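Local coordinates for protein transcriptional regulator (Pyrococcus horikoshii, PDB 1UDD) that belongs to the TENA/THI-4/PQQC family, is an all-helical protein related to TenA, and assembles from four chains, at residues K18-H23 / A141-Y146; H23-Q28 / E209-G214; L133-W138 / T199-E204. All blocks are in the same frame, centred on the assembly; numbering follows the deposited sequence.

Contact 1. Residues K18-H23 / A141-Y146; sequences KKIFEH and AEIAEY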
loop_
_atom_site.group_PDB
_atom_site.type_symbol
_atom_site.label_atom_id
_atom_site.label_comp_id
_atom_site.label_asym_id
_atom_site.label_seq_id
_atom_site.Cartn_x
_atom_site.Cartn_y
_atom_site.Cartn_z
ATOM N N LYS A 18 -9.449 31.922 4.644
ATOM C CA LYS A 18 -9.799 33.287 4.295
ATOM C C LYS A 18 -9.112 33.649 2.969
ATOM O O LYS A 18 -9.732 34.234 2.071
ATOM C CB LYS A 18 -9.350 34.235 5.407
ATOM C CG LYS A 18 -9.621 35.695 5.129
ATOM C CD LYS A 18 -9.213 36.553 6.314
ATOM C CE LYS A 18 -9.342 38.033 5.981
ATOM N NZ LYS A 18 -8.860 38.864 7.114
ATOM N N LYS A 19 -7.832 33.295 2.835
ATOM C CA LYS A 19 -7.103 33.580 1.594
ATOM C C LYS A 19 -7.743 32.797 0.441
ATOM O O LYS A 19 -7.722 33.230 -0.710
ATOM C CB LYS A 19 -5.632 33.180 1.717
ATOM C CG LYS A 19 -4.869 33.815 2.878
ATOM C CD LYS A 19 -3.431 33.292 2.866
ATOM C CE LYS A 19 -2.653 33.714 4.095
ATOM N NZ LYS A 19 -2.650 35.188 4.232
ATOM N N ILE A 20 -8.305 31.634 0.746
ATOM C CA ILE A 20 -8.974 30.849 -0.292
ATOM C C ILE A 20 -10.269 31.561 -0.701
ATOM O O ILE A 20 -10.567 31.697 -1.889
ATOM C CB ILE A 20 -9.365 29.461 0.203
ATOM C CG1 ILE A 20 -8.109 28.625 0.458
ATOM C CG2 ILE A 20 -10.316 28.806 -0.813
ATOM C CD1 ILE A 20 -8.392 27.221 1.025
ATOM N N PHE A 21 -11.044 32.006 0.284
ATOM C CA PHE A 21 -12.297 32.684 -0.034
ATOM C C PHE A 21 -12.061 33.964 -0.839
ATOM O O PHE A 21 -12.857 34.320 -1.703
ATOM C CB PHE A 21 -13.085 33.023 1.240
ATOM C CG PHE A 21 -13.499 31.819 2.045
ATOM C CD1 PHE A 21 -13.946 30.658 1.417
ATOM C CD2 PHE A 21 -13.465 31.856 3.441
ATOM C CE1 PHE A 21 -14.353 29.548 2.165
ATOM C CE2 PHE A 21 -13.868 30.758 4.195
ATOM C CZ PHE A 21 -14.313 29.598 3.557
ATOM N N GLU A 22 -10.939 34.622 -0.580
ATOM C CA GLU A 22 -10.618 35.877 -1.239
ATOM C C GLU A 22 -9.676 35.779 -2.422
ATOM O O GLU A 22 -9.278 36.802 -2.978
ATOM C CB GLU A 22 -10.035 36.857 -0.213
ATOM C CG GLU A 22 -10.871 36.955 1.045
ATOM C CD GLU A 22 -10.372 38.007 2.016
ATOM O OE1 GLU A 22 -9.141 38.231 2.096
ATOM O OE2 GLU A 22 -11.220 38.597 2.715
ATOM N N HIS A 23 -9.310 34.566 -2.814
ATOM C CA HIS A 23 -8.410 34.402 -3.948
ATOM C C HIS A 23 -9.070 34.939 -5.220
ATOM O O HIS A 23 -10.235 34.658 -5.500
ATOM C CB HIS A 23 -8.039 32.926 -4.130
ATOM C CG HIS A 23 -6.836 32.715 -4.991
ATOM N ND1 HIS A 23 -6.887 32.747 -6.366
ATOM C CD2 HIS A 23 -5.534 32.522 -4.668
ATOM C CE1 HIS A 23 -5.671 32.588 -6.856
ATOM N NE2 HIS A 23 -4.832 32.447 -5.845
ATOM N N ALA A 141 -17.629 23.654 -0.688
ATOM C CA ALA A 141 -18.970 23.994 -0.242
ATOM C C ALA A 141 -18.943 25.347 0.467
ATOM O O ALA A 141 -19.837 26.171 0.261
ATOM C CB ALA A 141 -19.506 22.915 0.700
ATOM N N GLU A 142 -17.921 25.577 1.300
ATOM C CA GLU A 142 -17.815 26.838 2.038
ATOM C C GLU A 142 -17.591 28.017 1.104
ATOM O O GLU A 142 -18.091 29.113 1.348
ATOM C CB GLU A 142 -16.675 26.793 3.063
ATOM C CG GLU A 142 -16.953 26.001 4.310
ATOM C CD GLU A 142 -18.110 26.543 5.136
ATOM O OE1 GLU A 142 -18.306 27.777 5.191
ATOM O OE2 GLU A 142 -18.814 25.722 5.759
ATOM N N ILE A 143 -16.813 27.794 0.049
ATOM C CA ILE A 143 -16.544 28.842 -0.919
ATOM C C ILE A 143 -17.860 29.266 -1.579
ATOM O O ILE A 143 -18.144 30.454 -1.682
ATOM C CB ILE A 143 -15.564 28.359 -2.014
ATOM C CG1 ILE A 143 -14.166 28.129 -1.423
ATOM C CG2 ILE A 143 -15.496 29.386 -3.122
ATOM C CD1 ILE A 143 -13.163 27.501 -2.428
ATOM N N ALA A 144 -18.656 28.295 -2.021
ATOM C CA ALA A 144 -19.935 28.589 -2.667
ATOM C C ALA A 144 -20.841 29.316 -1.685
ATOM O O ALA A 144 -21.452 30.330 -2.028
ATOM C CB ALA A 144 -20.602 27.306 -3.148
ATOM N N GLU A 145 -20.924 28.802 -0.461
ATOM C CA GLU A 145 -21.750 29.436 0.564
ATOM C C GLU A 145 -21.287 30.883 0.727
ATOM O O GLU A 145 -22.097 31.801 0.759
ATOM C CB GLU A 145 -21.613 28.673 1.891
ATOM C CG GLU A 145 -22.358 29.268 3.086
ATOM C CD GLU A 145 -23.861 29.336 2.881
ATOM O OE1 GLU A 145 -24.405 28.434 2.212
ATOM O OE2 GLU A 145 -24.499 30.282 3.403
ATOM N N TYR A 146 -19.972 31.068 0.784
ATOM C CA TYR A 146 -19.355 32.382 0.951
ATOM C C TYR A 146 -19.684 33.375 -0.172
ATOM O O TYR A 146 -19.852 34.565 0.081
ATOM C CB TYR A 146 -17.833 32.229 1.028
ATOM C CG TYR A 146 -17.082 33.484 1.428
ATOM C CD1 TYR A 146 -16.740 33.723 2.763
ATOM C CD2 TYR A 146 -16.695 34.422 0.472
ATOM C CE1 TYR A 146 -16.027 34.859 3.137
ATOM C CE2 TYR A 146 -15.981 35.566 0.831
ATOM C CZ TYR A 146 -15.648 35.774 2.167
ATOM O OH TYR A 146 -14.908 36.878 2.521
#

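Contact 2. Residues H23-Q28 / E209-G214; sequences HPFVVQ and EMAWRG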
loop_
_atom_site.group_PDB
_atom_site.type_symbol
_atom_site.label_atom_id
_atom_site.label_comp_id
_atom_site.label_asym_id
_atom_site.label_seq_id
_atom_site.Cartn_x
_atom_site.Cartn_y
_atom_site.Cartn_z
ATOM N N HIS A 23 -9.310 34.566 -2.814
ATOM C CA HIS A 23 -8.410 34.402 -3.948
ATOM C C HIS A 23 -9.070 34.939 -5.220
ATOM O O HIS A 23 -10.235 34.658 -5.500
ATOM C CB HIS A 23 -8.039 32.926 -4.130
ATOM C CG HIS A 23 -6.836 32.715 -4.991
ATOM N ND1 HIS A 23 -6.887 32.747 -6.366
ATOM C CD2 HIS A 23 -5.534 32.522 -4.668
ATOM C CE1 HIS A 23 -5.671 32.588 -6.856
ATOM N NE2 HIS A 23 -4.832 32.447 -5.845
ATOM N N PRO A 24 -8.329 35.735 -6.000
ATOM C CA PRO A 24 -8.817 36.328 -7.248
ATOM C C PRO A 24 -9.557 35.337 -8.136
ATOM O O PRO A 24 -10.670 35.609 -8.587
ATOM C CB PRO A 24 -7.541 36.841 -7.899
ATOM C CG PRO A 24 -6.749 37.265 -6.722
ATOM C CD PRO A 24 -6.939 36.138 -5.742
ATOM N N PHE A 25 -8.944 34.183 -8.377
ATOM C CA PHE A 25 -9.572 33.173 -9.219
ATOM C C PHE A 25 -10.943 32.794 -8.674
ATOM O O PHE A 25 -11.928 32.745 -9.418
ATOM C CB PHE A 25 -8.702 31.927 -9.306
ATOM C CG PHE A 25 -9.085 31.007 -10.427
ATOM C CD1 PHE A 25 -8.380 31.025 -11.625
ATOM C CD2 PHE A 25 -10.163 30.142 -10.298
ATOM C CE1 PHE A 25 -8.745 30.195 -12.672
ATOM C CE2 PHE A 25 -10.536 29.308 -11.344
ATOM C CZ PHE A 25 -9.823 29.336 -12.531
ATOM N N VAL A 26 -11.004 32.528 -7.374
ATOM C CA VAL A 26 -12.258 32.158 -6.740
ATOM C C VAL A 26 -13.255 33.319 -6.810
ATOM O O VAL A 26 -14.387 33.155 -7.280
ATOM C CB VAL A 26 -12.056 31.773 -5.247
ATOM C CG1 VAL A 26 -13.399 31.647 -4.566
ATOM C CG2 VAL A 26 -11.292 30.451 -5.139
ATOM N N VAL A 27 -12.829 34.488 -6.338
ATOM C CA VAL A 27 -13.694 35.659 -6.341
ATOM C C VAL A 27 -14.198 35.971 -7.743
ATOM O O VAL A 27 -15.387 36.229 -7.942
ATOM C CB VAL A 27 -12.971 36.897 -5.786
ATOM C CG1 VAL A 27 -13.892 38.104 -5.854
ATOM C CG2 VAL A 27 -12.543 36.652 -4.354
ATOM N N GLN A 28 -13.306 35.928 -8.721
ATOM C CA GLN A 28 -13.712 36.237 -10.089
ATOM C C GLN A 28 -14.588 35.173 -10.728
ATOM O O GLN A 28 -15.446 35.488 -11.562
ATOM C CB GLN A 28 -12.484 36.493 -10.958
ATOM C CG GLN A 28 -11.862 37.845 -10.700
ATOM C CD GLN A 28 -10.668 38.105 -11.582
ATOM O OE1 GLN A 28 -10.658 37.741 -12.758
ATOM N NE2 GLN A 28 -9.657 38.752 -11.023
ATOM N N GLU A 209 -4.161 29.221 -6.943
ATOM C CA GLU A 209 -3.066 30.080 -7.356
ATOM C C GLU A 209 -2.465 29.645 -8.682
ATOM O O GLU A 209 -2.199 30.475 -9.548
ATOM C CB GLU A 209 -1.984 30.101 -6.275
ATOM C CG GLU A 209 -0.820 31.050 -6.558
ATOM C CD GLU A 209 -1.271 32.481 -6.838
ATOM O OE1 GLU A 209 -2.200 32.952 -6.145
ATOM O OE2 GLU A 209 -0.687 33.132 -7.740
ATOM N N MET A 210 -2.250 28.345 -8.852
ATOM C CA MET A 210 -1.669 27.874 -10.099
ATOM C C MET A 210 -2.682 27.982 -11.231
ATOM O O MET A 210 -2.308 28.114 -12.397
ATOM C CB MET A 210 -1.167 26.435 -9.948
ATOM C CG MET A 210 -2.237 25.399 -9.922
ATOM S SD MET A 210 -2.563 24.747 -11.540
ATOM C CE MET A 210 -3.812 23.490 -11.078
ATOM N N ALA A 211 -3.966 27.917 -10.891
ATOM C CA ALA A 211 -5.005 28.047 -11.899
ATOM C C ALA A 211 -5.026 29.519 -12.330
ATOM O O ALA A 211 -5.323 29.843 -13.474
ATOM C CB ALA A 211 -6.349 27.647 -11.321
ATOM N N TRP A 212 -4.703 30.403 -11.392
ATOM C CA TRP A 212 -4.675 31.834 -11.655
ATOM C C TRP A 212 -3.453 32.175 -12.506
ATOM O O TRP A 212 -3.539 32.980 -13.432
ATOM C CB TRP A 212 -4.634 32.610 -10.331
ATOM C CG TRP A 212 -4.605 34.101 -10.498
ATOM C CD1 TRP A 212 -3.557 34.939 -10.229
ATOM C CD2 TRP A 212 -5.667 34.929 -10.991
ATOM N NE1 TRP A 212 -3.903 36.238 -10.527
ATOM C CE2 TRP A 212 -5.191 36.260 -10.998
ATOM C CE3 TRP A 212 -6.974 34.677 -11.428
ATOM C CZ2 TRP A 212 -5.978 37.337 -11.427
ATOM C CZ3 TRP A 212 -7.761 35.754 -11.855
ATOM C CH2 TRP A 212 -7.255 37.064 -11.850
ATOM N N ARG A 213 -2.324 31.547 -12.189
ATOM C CA ARG A 213 -1.087 31.766 -12.917
ATOM C C ARG A 213 -1.048 31.040 -14.254
ATOM O O ARG A 213 -0.303 31.425 -15.148
ATOM C CB ARG A 213 0.100 31.326 -12.067
ATOM C CG ARG A 213 0.354 32.229 -10.878
ATOM C CD ARG A 213 1.585 31.776 -10.123
ATOM N NE ARG A 213 2.031 32.767 -9.148
ATOM C CZ ARG A 213 2.386 34.011 -9.458
ATOM N NH1 ARG A 213 2.343 34.424 -10.720
ATOM N NH2 ARG A 213 2.794 34.841 -8.506
ATOM N N GLY A 214 -1.850 29.991 -14.399
ATOM C CA GLY A 214 -1.854 29.252 -15.650
ATOM C C GLY A 214 -0.550 28.489 -15.781
ATOM O O GLY A 214 -0.022 28.304 -16.878
#

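Contact 3. Residues L133-W138 / T199-E204; sequences LLPCFW and TGSKFE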
loop_
_atom_site.group_PDB
_atom_site.type_symbol
_atom_site.label_atom_id
_atom_site.label_comp_id
_atom_site.label_asym_id
_atom_site.label_seq_id
_atom_site.Cartn_x
_atom_site.Cartn_y
_atom_site.Cartn_z
ATOM N N LEU A 133 -8.764 14.526 2.747
ATOM C CA LEU A 133 -9.704 14.844 1.673
ATOM C C LEU A 133 -10.763 15.874 2.071
ATOM O O LEU A 133 -11.485 16.395 1.218
ATOM C CB LEU A 133 -10.423 13.579 1.216
ATOM C CG LEU A 133 -9.572 12.362 0.853
ATOM C CD1 LEU A 133 -10.493 11.239 0.332
ATOM C CD2 LEU A 133 -8.530 12.744 -0.194
ATOM N N LEU A 134 -10.860 16.165 3.361
ATOM C CA LEU A 134 -11.864 17.097 3.858
ATOM C C LEU A 134 -11.671 18.527 3.340
ATOM O O LEU A 134 -12.634 19.182 2.928
ATOM C CB LEU A 134 -11.881 17.056 5.388
ATOM C CG LEU A 134 -13.087 17.700 6.075
ATOM C CD1 LEU A 134 -14.398 17.070 5.560
ATOM C CD2 LEU A 134 -12.948 17.507 7.559
ATOM N N PRO A 135 -10.427 19.039 3.350
ATOM C CA PRO A 135 -10.300 20.405 2.833
ATOM C C PRO A 135 -10.909 20.452 1.431
ATOM O O PRO A 135 -11.601 21.403 1.078
ATOM C CB PRO A 135 -8.797 20.636 2.832
ATOM C CG PRO A 135 -8.335 19.793 4.035
ATOM C CD PRO A 135 -9.143 18.531 3.874
ATOM N N CYS A 136 -10.668 19.411 0.640
ATOM C CA CYS A 136 -11.229 19.352 -0.716
ATOM C C CYS A 136 -12.746 19.486 -0.710
ATOM O O CYS A 136 -13.295 20.492 -1.164
ATOM C CB CYS A 136 -10.863 18.037 -1.404
ATOM S SG CYS A 136 -11.956 17.642 -2.808
ATOM N N PHE A 137 -13.423 18.468 -0.193
ATOM C CA PHE A 137 -14.885 18.461 -0.149
ATOM C C PHE A 137 -15.491 19.666 0.593
ATOM O O PHE A 137 -16.389 20.331 0.083
ATOM C CB PHE A 137 -15.400 17.171 0.513
ATOM C CG PHE A 137 -15.228 15.925 -0.325
ATOM C CD1 PHE A 137 -14.019 15.242 -0.349
ATOM C CD2 PHE A 137 -16.294 15.417 -1.068
ATOM C CE1 PHE A 137 -13.873 14.063 -1.101
ATOM C CE2 PHE A 137 -16.159 14.243 -1.819
ATOM C CZ PHE A 137 -14.948 13.565 -1.835
ATOM N N TRP A 138 -14.971 19.955 1.782
ATOM C CA TRP A 138 -15.496 21.031 2.620
ATOM C C TRP A 138 -15.291 22.457 2.104
ATOM O O TRP A 138 -16.245 23.236 2.057
ATOM C CB TRP A 138 -14.935 20.879 4.038
ATOM C CG TRP A 138 -15.642 21.668 5.105
ATOM C CD1 TRP A 138 -16.753 22.466 4.959
ATOM C CD2 TRP A 138 -15.272 21.745 6.486
ATOM N NE1 TRP A 138 -17.090 23.036 6.168
ATOM C CE2 TRP A 138 -16.199 22.610 7.122
ATOM C CE3 TRP A 138 -14.241 21.170 7.252
ATOM C CZ2 TRP A 138 -16.128 22.910 8.491
ATOM C CZ3 TRP A 138 -14.171 21.471 8.618
ATOM C CH2 TRP A 138 -15.111 22.333 9.220
ATOM N N THR A 199 -2.245 20.989 5.709
ATOM C CA THR A 199 -1.509 20.720 4.468
ATOM C C THR A 199 -2.494 20.726 3.304
ATOM O O THR A 199 -2.245 21.339 2.263
ATOM C CB THR A 199 -0.820 19.333 4.515
ATOM O OG1 THR A 199 0.177 19.336 5.543
ATOM C CG2 THR A 199 -0.182 18.986 3.165
ATOM N N GLY A 200 -3.619 20.047 3.497
ATOM C CA GLY A 200 -4.617 19.969 2.446
ATOM C C GLY A 200 -5.161 21.333 2.091
ATOM O O GLY A 200 -5.447 21.611 0.922
ATOM N N SER A 201 -5.304 22.183 3.106
ATOM C CA SER A 201 -5.823 23.535 2.918
ATOM C C SER A 201 -4.827 24.371 2.124
ATOM O O SER A 201 -5.219 25.165 1.261
ATOM C CB SER A 201 -6.102 24.194 4.281
ATOM O OG SER A 201 -7.056 23.442 5.012
ATOM N N LYS A 202 -3.538 24.204 2.419
ATOM C CA LYS A 202 -2.509 24.940 1.678
ATOM C C LYS A 202 -2.526 24.512 0.213
ATOM O O LYS A 202 -2.430 25.347 -0.689
ATOM C CB LYS A 202 -1.122 24.695 2.267
ATOM C CG LYS A 202 -0.913 25.351 3.621
ATOM C CD LYS A 202 0.544 25.274 3.993
ATOM C CE LYS A 202 0.817 25.941 5.322
ATOM N NZ LYS A 202 2.284 25.918 5.611
ATOM N N PHE A 203 -2.659 23.211 -0.026
ATOM C CA PHE A 203 -2.717 22.724 -1.408
ATOM C C PHE A 203 -3.905 23.334 -2.138
ATOM O O PHE A 203 -3.800 23.686 -3.304
ATOM C CB PHE A 203 -2.829 21.206 -1.451
ATOM C CG PHE A 203 -1.505 20.493 -1.342
ATOM C CD1 PHE A 203 -0.475 20.763 -2.241
ATOM C CD2 PHE A 203 -1.299 19.524 -0.362
ATOM C CE1 PHE A 203 0.740 20.074 -2.167
ATOM C CE2 PHE A 203 -0.089 18.826 -0.280
ATOM C CZ PHE A 203 0.935 19.101 -1.184
ATOM N N GLU A 204 -5.042 23.445 -1.455
ATOM C CA GLU A 204 -6.223 24.030 -2.073
ATOM C C GLU A 204 -5.929 25.458 -2.537
ATOM O O GLU A 204 -6.284 25.844 -3.649
ATOM C CB GLU A 204 -7.404 24.050 -1.086
ATOM C CG GLU A 204 -8.178 22.735 -0.973
ATOM C CD GLU A 204 -8.754 22.260 -2.306
ATOM O OE1 GLU A 204 -9.102 23.116 -3.149
ATOM O OE2 GLU A 204 -8.878 21.030 -2.507
#

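Contact 1. Residues K18-H23 / A141-Y146
F21 and Y146 lie nearly flat against each other in an offset stack. Their ring centroids are 4.7 Å apart and the planes are only 12° from parallel. The offset puts F21 CB, not the middle of its ring, over the centre of the tyrosine. This CH-pi contact runs 3.7 Å from F21 CB to the Y146 ring centroid, almost along the ring normal. Y146 reaches across because its CG stands opposite the backbone N (chi1 -170°), which sends the ring out from the helix end.

The CD1-CE1-CZ side of the F21 ring meets E142 and I143. E142 touches it at the edge, with E142 CB 3.7 Å from F21 CZ. I143 comes in obliquely, and I143 CG1 is 3.8 Å from F21 CD1. F21 therefore fits between the Y146 ring over one face and E142 and I143, one turn earlier on the same helix. Beside this, I20 and I143 cross at about a right angle, methyl to methyl, with I20 CG2 3.5 Å from I143 CD1.

No hydrogen bond joins the two segments. E142 OE2 accepts from W138 NE1. The backbone O of F21 is bonded to H147 NE2. R10 of helix 5-11 also touches F21 and E142. The arrangement is aromatic and aliphatic helix-helix packing between helices 14-21 and 126-146, within the all-helical TenA-type fold.

Contact 2. Residues H23-Q28 / E209-G214
H23 reaches E209 through its ring edge. H23 NE2 donates to E209 OE1 over 2.7 Å, with an N-H...O angle of 151°. The oxygen is met from above the carboxylate plane, which is turned well away from the plane of the ring. The E209 chain bends beyond CG to bring OE1 back to the histidine. Its other oxygen, OE2, has a charge contact with R213 but no N-H pointing at it. H23 is the N-cap residue of helix 24-31, and H23 ND1 makes a capping bond of 3.2 Å with F25 N. Both ring nitrogens are thus used and the ring's rotation is fixed. The H23 edge also faces W212 in an offset edge-to-face pair, with planes at 85°.

P24 sits over one face of the indole. P24 CB lies 3.8 Å from the centroid of the W212 six-membered ring, a CH-pi contact. The contact thus joins a capped helix start to the end of helix 190-213 in the helical TenA-type fold, where the two short segments run at 80° to each other.

F25 lies deeper. A211 CB stands over one face of the F25 ring, 4.0 Å from the centroid, and F25 CB is 3.9 Å from W212 CE3. Y42 of helix 36-63 meets the same phenylalanine ring.

Q28 closes the segment's contacts. Its extended chain brings Q28 NE2 to 3.1 Å from W212 CH2, and its amide stands nearly perpendicular to the indole. K38 makes a cation-pi contact with W212.

Contact 3. Residues L133-W138 / T199-E204
The P135 ring packs against the backbone of G200 and S201, and gives the contact a large share of its buried area. P135 CB is 3.8 Å from G200 C and also 3.8 Å from S201 N. G200 presents bare backbone to the proline ring. This is consistent with the 8.1 Å between the axes of the two short segments, which cross at -47°. The helix of P135 is kinked at this point. The N of P135 and of C136 makes no bond to the turn before; proline has no N-H to give. S201 OG lies beside the proline CB and CG, and is bonded to F197 O and W17 NE1.

E204 turns its carboxylate to C136. E204 OE2 reaches C136 at its CA, 3.4 Å away, and is 3.8 Å from C136 CB. The chain turns back at chi2 (-58°), which carries the acid toward segment 133-138. No hydrogen bond crosses the contact. This buried oxygen is instead gripped by two phenols, Y113 OH and Y49 OH, which hold the carboxylate in place.

The crossing of helices 126-146 and 190-213 lies near the centre of the chain. Helix 36-63 packs on C136 through Y49 and L53. Helix 108-123 brings Y113 against C136 and F203, and the second subunit packs on T199, K202 and F203.

Contact 3 is wholly buried and lies nearest the chain centre. Contacts 1 and 2 are partly buried and lie farther out. Contacts 1 and 3 both use helix 126-146, and contacts 2 and 3 both use helix 190-213. H23 belongs to contacts 1 and 2, where helix 14-21 gives way to helix 24-31. Contact 1 touches contact 2 through I143 and V26, and touches contact 3 through I20 and E204. Contacts 2 and 3 do not touch. Contact 1 relies on stacked rings and isoleucines, contact 2 combines a histidine-carboxylate bond with edge-to-face and CH-pi contacts to an indole, and contact 3 sets a proline on bare backbone beside a buried glutamate held by tyrosines from other helices.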